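Local coordinates for protein mandalate racemase/muconate lactonizing enzyme (Unidentified, PDB 4E4U) that is probably an isomerase or lyase of the mandelate racemase/muconate lactonizing enzyme group in the enolase superfamily, its substrate not established, at residues 1-9 and 58-67; 271-282 and 302-312. All coordinates share one frame; numbering follows the deposited sequence.

Contact 1 ties the first strand of the N-terminal capping domain to the end of helix 47-61 and the turn after it; contact 2 lies in the C-terminal barrel and pairs two neighbouring parallel strands, with the loops that follow them. Their centres are 31 Å apart and they do not touch. Contact 1 is only partly buried, its centre about 25 Å from that of the chain, and rests on aromatic and aliphatic packing with two backbone bonds. Contact 2, its centre about 11 Å from that of the chain, is largely buried and is held by a ladder of backbone bonds that ends in a polar network of asparagine and histidine side chains.

Contact 1: 1-9 and 58-67; sequences MKIVSLETH and FERHLLNRDP
Leu6 carries its CG anti to the backbone N (chi1 157°), and Phe58 does the same in the last turn of helix 47-61 (chi1 174°); the two side chains thereby run antiparallel alongside one another. Leu6 CB sits over the middle of the Phe58 ring, 3.6 Å from its centroid and almost on the ring normal, a CH-pi contact, while Leu6 CD2 runs back along the ring to Phe58 CB. In Ile3 the CG2 branch is the one anti to N, and it meets the ring at its edge, 3.6 Å from Phe58 CE1. The other branch of Ile3 heads elsewhere: CG1 lies near Leu62 CD1, and CD1 reaches Pro67 CB at 3.9 Å. Ile104 of helix 88-109 touches both Ile3 and Pro67, and Leu97 of the same helix touches Leu62.

Beyond the helix, a type II turn from Leu62 to Arg65 brings the chain alongside the start of strand 3-12. Ile3 is held through both its backbone groups, N giving to Arg65 O at 2.9 Å and O receiving from Asn64 N at 2.7 Å. Met1 CG packs on Pro67 CD at 3.8 Å, the side chains crossing at about a right angle. A water accepts from Met1 N and donates to Asp66 OD2, whose partner oxygen OD1 is bonded to His68 N. In one of its two conformers, the guanidinium group of Arg65 forms a salt bridge with Glu392 of a second subunit.

Strand 3-12 is an outer strand, within this chain, of the three-stranded antiparallel sheet, so the turn satisfies both polar backbone groups of Ile3 on the side away from strand 22-30, while its aliphatic branches join the apolar packing between sheet and helices.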
loop_
_atom_site.group_PDB
_atom_site.type_symbol
_atom_site.label_atom_id
_atom_site.label_comp_id
_atom_site.label_asym_id
_atom_site.label_seq_id
_atom_site.Cartn_x
_atom_site.Cartn_y
_atom_site.Cartn_z
ATOM N N MET A 1 -25.652 -43.039 -14.097
ATOM C CA MET A 1 -26.582 -42.385 -13.191
ATOM C C MET A 1 -26.876 -40.955 -13.611
ATOM O O MET A 1 -25.951 -40.180 -13.831
ATOM C CB MET A 1 -25.983 -42.316 -11.806
ATOM C CG MET A 1 -26.897 -41.605 -10.876
ATOM S SD MET A 1 -28.220 -42.744 -10.639
ATOM C CE MET A 1 -28.070 -42.870 -8.860
ATOM N N LYS A 2 -28.154 -40.590 -13.683
ATOM C CA LYS A 2 -28.499 -39.219 -14.044
ATOM C C LYS A 2 -29.783 -38.716 -13.388
ATOM O O LYS A 2 -30.663 -39.497 -13.038
ATOM C CB LYS A 2 -28.593 -39.071 -15.564
ATOM C CG LYS A 2 -29.819 -39.713 -16.173
ATOM C CD LYS A 2 -29.772 -39.641 -17.696
ATOM C CE LYS A 2 -31.043 -40.210 -18.320
ATOM N NZ LYS A 2 -31.117 -39.953 -19.785
ATOM N N ILE A 3 -29.879 -37.398 -13.225
ATOM C CA ILE A 3 -31.075 -36.780 -12.663
ATOM C C ILE A 3 -32.142 -36.699 -13.740
ATOM O O ILE A 3 -31.893 -36.165 -14.823
ATOM C CB ILE A 3 -30.791 -35.353 -12.163
ATOM C CG1 ILE A 3 -29.684 -35.356 -11.110
ATOM C CG2 ILE A 3 -32.064 -34.720 -11.616
ATOM C CD1 ILE A 3 -30.024 -36.160 -9.870
ATOM N N VAL A 4 -33.331 -37.219 -13.456
ATOM C CA VAL A 4 -34.378 -37.237 -14.473
ATOM C C VAL A 4 -35.607 -36.407 -14.119
ATOM O O VAL A 4 -36.436 -36.134 -14.987
ATOM C CB VAL A 4 -34.814 -38.678 -14.840
ATOM C CG1 VAL A 4 -33.646 -39.454 -15.428
ATOM C CG2 VAL A 4 -35.397 -39.406 -13.624
ATOM N N SER A 5 -35.734 -35.998 -12.860
ATOM C CA SER A 5 -36.917 -35.236 -12.466
ATOM C C SER A 5 -36.710 -34.362 -11.238
ATOM O O SER A 5 -35.832 -34.620 -10.410
ATOM C CB SER A 5 -38.111 -36.164 -12.237
ATOM O OG SER A 5 -37.893 -36.998 -11.120
ATOM N N LEU A 6 -37.556 -33.341 -11.141
ATOM C CA LEU A 6 -37.544 -32.372 -10.060
ATOM C C LEU A 6 -38.966 -32.146 -9.566
ATOM O O LEU A 6 -39.902 -32.076 -10.367
ATOM C CB LEU A 6 -37.005 -31.036 -10.577
ATOM C CG LEU A 6 -37.429 -29.799 -9.776
ATOM C CD1 LEU A 6 -36.629 -29.711 -8.502
ATOM C CD2 LEU A 6 -37.315 -28.521 -10.598
ATOM N N GLU A 7 -39.118 -32.026 -8.250
ATOM C CA GLU A 7 -40.337 -31.492 -7.646
ATOM C C GLU A 7 -39.945 -30.328 -6.755
ATOM O O GLU A 7 -38.971 -30.423 -6.003
ATOM C CB GLU A 7 -41.018 -32.531 -6.759
ATOM C CG GLU A 7 -41.550 -33.762 -7.451
ATOM C CD GLU A 7 -42.154 -34.744 -6.452
ATOM O OE1 GLU A 7 -42.208 -34.415 -5.245
ATOM O OE2 GLU A 7 -42.572 -35.844 -6.867
ATOM N N THR A 8 -40.714 -29.246 -6.816
ATOM C CA THR A 8 -40.506 -28.105 -5.931
ATOM C C THR A 8 -41.646 -28.023 -4.928
ATOM O O THR A 8 -42.816 -28.121 -5.300
ATOM C CB THR A 8 -40.441 -26.801 -6.733
ATOM O OG1 THR A 8 -39.316 -26.855 -7.614
ATOM C CG2 THR A 8 -40.307 -25.595 -5.806
ATOM N N HIS A 9 -41.300 -27.862 -3.657
ATOM C CA HIS A 9 -42.293 -27.747 -2.602
ATOM C C HIS A 9 -41.987 -26.517 -1.770
ATOM O O HIS A 9 -40.983 -26.481 -1.059
ATOM C CB HIS A 9 -42.287 -28.998 -1.720
ATOM C CG HIS A 9 -42.609 -30.252 -2.468
ATOM N ND1 HIS A 9 -43.901 -30.634 -2.754
ATOM C CD2 HIS A 9 -41.808 -31.205 -3.002
ATOM C CE1 HIS A 9 -43.884 -31.765 -3.436
ATOM N NE2 HIS A 9 -42.623 -32.133 -3.599
ATOM N N PHE A 58 -33.289 -25.885 -13.568
ATOM C CA PHE A 58 -33.215 -27.336 -13.620
ATOM C C PHE A 58 -33.179 -27.849 -15.058
ATOM O O PHE A 58 -32.318 -28.656 -15.428
ATOM C CB PHE A 58 -34.394 -27.957 -12.877
ATOM C CG PHE A 58 -34.465 -29.443 -13.020
ATOM C CD1 PHE A 58 -33.584 -30.253 -12.318
ATOM C CD2 PHE A 58 -35.395 -30.033 -13.862
ATOM C CE1 PHE A 58 -33.627 -31.629 -12.455
ATOM C CE2 PHE A 58 -35.446 -31.413 -14.003
ATOM C CZ PHE A 58 -34.564 -32.211 -13.295
ATOM N N GLU A 59 -34.105 -27.368 -15.878
ATOM C CA GLU A 59 -34.183 -27.825 -17.260
ATOM C C GLU A 59 -32.902 -27.524 -18.038
ATOM O O GLU A 59 -32.404 -28.383 -18.767
ATOM C CB GLU A 59 -35.390 -27.196 -17.958
ATOM C CG GLU A 59 -36.722 -27.715 -17.452
ATOM C CD GLU A 59 -37.890 -26.840 -17.871
ATOM O OE1 GLU A 59 -37.662 -25.835 -18.580
ATOM O OE2 GLU A 59 -39.032 -27.153 -17.477
ATOM N N ARG A 60 -32.363 -26.319 -17.873
ATOM C CA ARG A 60 -31.199 -25.908 -18.650
ATOM C C ARG A 60 -29.906 -26.530 -18.166
ATOM O O ARG A 60 -29.037 -26.845 -18.976
ATOM C CB ARG A 60 -31.044 -24.379 -18.653
ATOM C CG ARG A 60 -32.171 -23.657 -19.335
ATOM C CD ARG A 60 -31.986 -22.148 -19.272
ATOM N NE ARG A 60 -33.256 -21.522 -19.599
ATOM C CZ ARG A 60 -33.716 -21.376 -20.835
ATOM N NH1 ARG A 60 -32.984 -21.766 -21.874
ATOM N NH2 ARG A 60 -34.904 -20.823 -21.032
ATOM N N HIS A 61 -29.765 -26.699 -16.852
ATOM C CA HIS A 61 -28.441 -26.937 -16.284
ATOM C C HIS A 61 -28.270 -28.242 -15.508
ATOM O O HIS A 61 -27.153 -28.559 -15.118
ATOM C CB HIS A 61 -28.013 -25.748 -15.403
ATOM C CG HIS A 61 -28.076 -24.430 -16.103
ATOM N ND1 HIS A 61 -27.351 -24.141 -17.239
ATOM C CD2 HIS A 61 -28.790 -23.303 -15.817
ATOM C CE1 HIS A 61 -27.609 -22.913 -17.627
ATOM N NE2 HIS A 61 -28.475 -22.376 -16.788
ATOM N N LEU A 62 -29.346 -29.000 -15.280
ATOM C CA LEU A 62 -29.221 -30.223 -14.474
ATOM C C LEU A 62 -29.950 -31.442 -15.040
ATOM O O LEU A 62 -29.474 -32.566 -14.894
ATOM C CB LEU A 62 -29.660 -29.988 -13.023
ATOM C CG LEU A 62 -29.432 -31.152 -12.046
ATOM C CD1 LEU A 62 -27.972 -31.626 -12.066
ATOM C CD2 LEU A 62 -29.851 -30.761 -10.640
ATOM N N LEU A 63 -31.104 -31.229 -15.666
ATOM C CA LEU A 63 -31.862 -32.339 -16.233
ATOM C C LEU A 63 -30.975 -33.223 -17.111
ATOM O O LEU A 63 -30.254 -32.725 -17.980
ATOM C CB LEU A 63 -33.058 -31.824 -17.034
ATOM C CG LEU A 63 -33.872 -32.887 -17.784
ATOM C CD1 LEU A 63 -34.525 -33.885 -16.822
ATOM C CD2 LEU A 63 -34.924 -32.244 -18.675
ATOM N N ASN A 64 -31.010 -34.527 -16.829
ATOM C CA ASN A 64 -30.254 -35.553 -17.548
ATOM C C ASN A 64 -28.747 -35.561 -17.319
ATOM O O ASN A 64 -28.008 -36.216 -18.057
ATOM C CB ASN A 64 -30.606 -35.566 -19.038
ATOM C CG ASN A 64 -32.014 -36.044 -19.283
ATOM O OD1 ASN A 64 -32.488 -36.963 -18.615
ATOM N ND2 ASN A 64 -32.702 -35.413 -20.219
ATOM N N ARG A 65 -28.300 -34.868 -16.276
ATOM C CA ARG A 65 -26.882 -34.825 -15.921
ATOM C C ARG A 65 -26.575 -35.731 -14.726
ATOM O O ARG A 65 -27.456 -36.050 -13.922
ATOM C CB ARG A 65 -26.444 -33.389 -15.603
ATOM C CG ARG A 65 -26.610 -32.414 -16.757
ATOM C CD ARG A 65 -25.678 -32.724 -17.918
ATOM N NE ARG A 65 -25.951 -31.831 -19.039
ATOM C CZ ARG A 65 -25.342 -31.892 -20.218
ATOM N NH1 ARG A 65 -24.404 -32.801 -20.440
ATOM N NH2 ARG A 65 -25.672 -31.035 -21.176
ATOM N N ASP A 66 -25.317 -36.135 -14.606
ATOM C CA ASP A 66 -24.872 -36.973 -13.497
ATOM C C ASP A 66 -24.820 -36.139 -12.213
ATOM O O ASP A 66 -24.169 -35.097 -12.184
ATOM C CB ASP A 66 -23.477 -37.510 -13.834
ATOM C CG ASP A 66 -23.011 -38.604 -12.896
ATOM O OD1 ASP A 66 -23.297 -38.536 -11.681
ATOM O OD2 ASP A 66 -22.337 -39.540 -13.384
ATOM N N PRO A 67 -25.487 -36.598 -11.136
ATOM C CA PRO A 67 -25.443 -35.829 -9.882
ATOM C C PRO A 67 -24.040 -35.657 -9.298
ATOM O O PRO A 67 -23.829 -34.734 -8.507
ATOM C CB PRO A 67 -26.309 -36.663 -8.925
ATOM C CG PRO A 67 -26.293 -38.042 -9.499
ATOM C CD PRO A 67 -26.279 -37.834 -10.989
HETATM O O HOH W 1 -22.999 -42.100 -14.278
#

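Contact 2: 271-282 and 302-312; sequences LQAGGASILQLN and HYAQIAPHLYN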
loop_
_atom_site.group_PDB
_atom_site.type_symbol
_atom_site.label_atom_id
_atom_site.label_comp_id
_atom_site.label_asym_id
_atom_site.label_seq_id
_atom_site.Cartn_x
_atom_site.Cartn_y
_atom_site.Cartn_z
ATOM N N LEU A 271 -12.441 -11.236 2.536
ATOM C CA LEU A 271 -11.254 -11.609 3.301
ATOM C C LEU A 271 -10.025 -10.794 2.902
ATOM O O LEU A 271 -9.233 -10.413 3.757
ATOM C CB LEU A 271 -10.974 -13.103 3.132
ATOM C CG LEU A 271 -11.991 -14.018 3.811
ATOM C CD1 LEU A 271 -11.883 -15.420 3.236
ATOM C CD2 LEU A 271 -11.769 -14.024 5.325
ATOM N N GLN A 272 -9.880 -10.509 1.611
ATOM C CA GLN A 272 -8.757 -9.701 1.128
ATOM C C GLN A 272 -8.761 -8.323 1.769
ATOM O O GLN A 272 -7.701 -7.757 2.027
ATOM C CB GLN A 272 -8.828 -9.537 -0.391
ATOM C CG GLN A 272 -8.518 -10.785 -1.174
ATOM C CD GLN A 272 -7.072 -11.191 -1.076
ATOM O OE1 GLN A 272 -6.699 -11.988 -0.214
ATOM N NE2 GLN A 272 -6.242 -10.651 -1.963
ATOM N N ALA A 273 -9.954 -7.789 2.020
ATOM C CA ALA A 273 -10.101 -6.466 2.622
ATOM C C ALA A 273 -9.897 -6.475 4.137
ATOM O O ALA A 273 -9.815 -5.409 4.745
ATOM C CB ALA A 273 -11.476 -5.882 2.278
ATOM N N GLY A 274 -9.876 -7.658 4.752
ATOM C CA GLY A 274 -9.873 -7.760 6.205
ATOM C C GLY A 274 -11.249 -7.438 6.777
ATOM O O GLY A 274 -11.376 -6.915 7.882
ATOM N N GLY A 275 -12.288 -7.745 6.008
ATOM C CA GLY A 275 -13.638 -7.341 6.367
ATOM C C GLY A 275 -14.319 -8.115 7.479
ATOM O O GLY A 275 -15.234 -7.588 8.111
ATOM N N ALA A 276 -13.903 -9.357 7.717
ATOM C CA ALA A 276 -14.514 -10.180 8.758
ATOM C C ALA A 276 -13.597 -11.335 9.104
ATOM O O ALA A 276 -12.802 -11.775 8.271
ATOM C CB ALA A 276 -15.873 -10.705 8.299
ATOM N N SER A 277 -13.720 -11.843 10.328
ATOM C CA SER A 277 -12.937 -12.996 10.763
ATOM C C SER A 277 -13.808 -14.216 11.027
ATOM O O SER A 277 -13.298 -15.288 11.348
ATOM C CB SER A 277 -12.139 -12.664 12.014
ATOM O OG SER A 277 -13.005 -12.271 13.059
ATOM N N ILE A 278 -15.120 -14.042 10.909
ATOM C CA ILE A 278 -16.074 -15.124 11.115
ATOM C C ILE A 278 -17.052 -15.063 9.950
ATOM O O ILE A 278 -17.712 -14.045 9.747
ATOM C CB ILE A 278 -16.812 -14.967 12.462
ATOM C CG1 ILE A 278 -15.819 -15.071 13.630
ATOM C CG2 ILE A 278 -17.906 -16.019 12.620
ATOM C CD1 ILE A 278 -16.385 -14.594 14.963
ATOM N N LEU A 279 -17.108 -16.138 9.163
ATOM C CA LEU A 279 -17.908 -16.160 7.943
ATOM C C LEU A 279 -19.209 -16.911 8.144
ATOM O O LEU A 279 -19.212 -18.109 8.450
ATOM C CB LEU A 279 -17.136 -16.806 6.797
ATOM C CG LEU A 279 -15.789 -16.201 6.455
ATOM C CD1 LEU A 279 -15.253 -16.805 5.161
ATOM C CD2 LEU A 279 -15.884 -14.697 6.334
ATOM N N GLN A 280 -20.309 -16.196 7.950
ATOM C CA GLN A 280 -21.644 -16.721 8.183
ATOM C C GLN A 280 -22.329 -17.105 6.877
ATOM O O GLN A 280 -23.450 -16.684 6.583
ATOM C CB GLN A 280 -22.462 -15.700 8.959
ATOM C CG GLN A 280 -21.815 -15.339 10.283
ATOM C CD GLN A 280 -22.533 -14.232 11.000
ATOM O OE1 GLN A 280 -22.751 -13.155 10.443
ATOM N NE2 GLN A 280 -22.894 -14.481 12.257
ATOM N N LEU A 281 -21.651 -17.932 6.097
ATOM C CA LEU A 281 -22.236 -18.449 4.875
ATOM C C LEU A 281 -23.525 -19.217 5.181
ATOM O O LEU A 281 -23.643 -19.878 6.224
ATOM C CB LEU A 281 -21.219 -19.348 4.159
ATOM C CG LEU A 281 -20.766 -20.618 4.892
ATOM C CD1 LEU A 281 -21.667 -21.819 4.611
ATOM C CD2 LEU A 281 -19.329 -20.958 4.533
ATOM N N ASN A 282 -24.485 -19.131 4.269
ATOM C CA ASN A 282 -25.639 -20.014 4.291
ATOM C C ASN A 282 -25.465 -20.971 3.119
ATOM O O ASN A 282 -25.363 -20.530 1.960
ATOM C CB ASN A 282 -26.942 -19.223 4.190
ATOM C CG ASN A 282 -28.166 -20.102 4.354
ATOM O OD1 ASN A 282 -28.305 -21.126 3.676
ATOM N ND2 ASN A 282 -29.065 -19.706 5.247
ATOM N N HIS A 302 -6.766 -17.544 5.829
ATOM C CA HIS A 302 -6.784 -16.257 6.529
ATOM C C HIS A 302 -6.891 -16.411 8.048
ATOM O O HIS A 302 -6.990 -15.418 8.774
ATOM C CB HIS A 302 -7.934 -15.380 6.032
ATOM C CG HIS A 302 -7.745 -14.881 4.640
ATOM N ND1 HIS A 302 -7.146 -13.677 4.353
ATOM C CD2 HIS A 302 -8.065 -15.443 3.443
ATOM C CE1 HIS A 302 -7.121 -13.503 3.042
ATOM N NE2 HIS A 302 -7.666 -14.555 2.469
ATOM N N TYR A 303 -6.870 -17.655 8.523
ATOM C CA TYR A 303 -7.108 -17.973 9.939
ATOM C C TYR A 303 -8.459 -17.412 10.427
ATOM O O TYR A 303 -8.605 -17.001 11.589
ATOM C CB TYR A 303 -5.970 -17.499 10.858
ATOM C CG TYR A 303 -4.659 -18.260 10.796
ATOM C CD1 TYR A 303 -4.417 -19.263 9.866
ATOM C CD2 TYR A 303 -3.675 -17.990 11.727
ATOM C CE1 TYR A 303 -3.193 -19.940 9.844
ATOM C CE2 TYR A 303 -2.459 -18.646 11.714
ATOM C CZ TYR A 303 -2.225 -19.627 10.779
ATOM O OH TYR A 303 -1.010 -20.277 10.784
ATOM N N ALA A 304 -9.436 -17.403 9.523
ATOM C CA ALA A 304 -10.810 -17.054 9.857
ATOM C C ALA A 304 -11.590 -18.327 10.169
ATOM O O ALA A 304 -11.149 -19.436 9.849
ATOM C CB ALA A 304 -11.464 -16.271 8.708
ATOM N N GLN A 305 -12.758 -18.166 10.773
ATOM C CA GLN A 305 -13.599 -19.297 11.130
ATOM C C GLN A 305 -14.924 -19.236 10.393
ATOM O O GLN A 305 -15.317 -18.188 9.873
ATOM C CB GLN A 305 -13.872 -19.297 12.631
ATOM C CG GLN A 305 -12.637 -19.444 13.485
ATOM C CD GLN A 305 -12.957 -19.292 14.950
ATOM O OE1 GLN A 305 -13.256 -18.185 15.429
ATOM N NE2 GLN A 305 -12.939 -20.412 15.680
ATOM N N ILE A 306 -15.611 -20.369 10.301
ATOM C CA ILE A 306 -16.962 -20.353 9.751
ATOM C C ILE A 306 -17.997 -20.582 10.843
ATOM O O ILE A 306 -17.788 -21.345 11.788
ATOM C CB ILE A 306 -17.183 -21.357 8.589
ATOM C CG1 ILE A 306 -17.230 -22.800 9.100
ATOM C CG2 ILE A 306 -16.128 -21.164 7.499
ATOM C CD1 ILE A 306 -17.785 -23.775 8.083
ATOM N N ALA A 307 -19.104 -19.871 10.708
ATOM C CA ALA A 307 -20.233 -19.972 11.622
ATOM C C ALA A 307 -21.484 -19.895 10.763
ATOM O O ALA A 307 -22.064 -18.819 10.598
ATOM C CB ALA A 307 -20.207 -18.837 12.630
ATOM N N PRO A 308 -21.889 -21.029 10.175
ATOM C CA PRO A 308 -22.935 -20.947 9.150
ATOM C C PRO A 308 -24.252 -20.380 9.665
ATOM O O PRO A 308 -24.697 -20.660 10.787
ATOM C CB PRO A 308 -23.108 -22.400 8.701
ATOM C CG PRO A 308 -21.796 -23.048 9.015
ATOM C CD PRO A 308 -21.342 -22.391 10.297
ATOM N N HIS A 309 -24.859 -19.570 8.808
ATOM C CA HIS A 309 -26.133 -18.928 9.077
ATOM C C HIS A 309 -27.273 -19.900 8.820
ATOM O O HIS A 309 -27.197 -20.753 7.926
ATOM C CB HIS A 309 -26.273 -17.717 8.150
ATOM C CG HIS A 309 -27.656 -17.152 8.092
ATOM N ND1 HIS A 309 -28.584 -17.551 7.156
ATOM C CD2 HIS A 309 -28.260 -16.190 8.832
ATOM C CE1 HIS A 309 -29.709 -16.881 7.338
ATOM N NE2 HIS A 309 -29.535 -16.049 8.347
ATOM N N LEU A 310 -28.344 -19.757 9.588
ATOM C CA LEU A 310 -29.536 -20.551 9.357
ATOM C C LEU A 310 -30.777 -19.759 9.771
ATOM O O LEU A 310 -30.961 -19.451 10.947
ATOM C CB LEU A 310 -29.438 -21.874 10.124
ATOM C CG LEU A 310 -30.054 -23.113 9.481
ATOM C CD1 LEU A 310 -31.564 -22.965 9.370
ATOM C CD2 LEU A 310 -29.423 -23.388 8.120
ATOM N N TYR A 311 -31.609 -19.412 8.793
ATOM C CA TYR A 311 -32.922 -18.843 9.070
ATOM C C TYR A 311 -33.873 -19.389 8.022
ATOM O O TYR A 311 -34.375 -18.665 7.160
ATOM C CB TYR A 311 -32.921 -17.307 9.067
ATOM C CG TYR A 311 -34.173 -16.766 9.726
ATOM C CD1 TYR A 311 -34.385 -16.942 11.090
ATOM C CD2 TYR A 311 -35.162 -16.123 8.990
ATOM C CE1 TYR A 311 -35.532 -16.483 11.707
ATOM C CE2 TYR A 311 -36.322 -15.652 9.607
ATOM C CZ TYR A 311 -36.494 -15.834 10.964
ATOM O OH TYR A 311 -37.635 -15.376 11.588
ATOM N N ASN A 312 -34.100 -20.693 8.101
ATOM C CA ASN A 312 -34.794 -21.426 7.056
ATOM C C ASN A 312 -35.067 -22.832 7.580
ATOM O O ASN A 312 -35.012 -23.048 8.798
ATOM C CB ASN A 312 -34.016 -21.396 5.718
ATOM C CG ASN A 312 -32.549 -21.773 5.859
ATOM O OD1 ASN A 312 -31.701 -20.949 6.227
ATOM N ND2 ASN A 312 -32.236 -23.016 5.528
HETATM O O HOH W 2 -8.125 -15.175 -0.299
HETATM O O HOH W 3 -12.361 -15.923 13.940
HETATM O O HOH W 4 -24.024 -17.380 12.200
HETATM O O HOH W 5 -29.318 -23.465 4.805
#
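Asn312 OD1 is gripped by two donors that arrive from opposite faces of its amide plane: Asn282 ND2 at 3.1 Å and Tyr311 N at 3.0 Å. Asn282 ND2 gives its second hydrogen to His309 ND1, 2.9 Å away and close to both the ring plane and the amide plane, although those planes stand 48° apart. With CG anti to N in both Asn282 (chi1 -174°) and His309 (chi1 167°), amide and ring are brought together. Asn282 OD1 accepts from Ala284 N and from a water that also receives Asn312 ND2.

Further back, strands 278-279 and 305-306 pair in parallel, neighbours in a beta-alpha-beta unit through helix 289-301. Gln305 N binds Ser277 O, Leu279 N binds Gln305 O at 2.8 Å, and Ala307 N binds Leu279 O; His309 N continues the ladder to Leu281 O. Ile278 CG2 packs on Ala307 CB at 3.6 Å. Ahead of the strands, near the ends of helices 263-272 and 289-301, Leu271 CB lies over the His302 ring, 3.7 Å from its centroid, and His268 of a third subunit meets that ring edge-to-face.

With both ND2 hydrogens used and OD1 met as well, the buried amide of Asn282 is fixed in its rotation and ties together the segment ends beyond the paired strands.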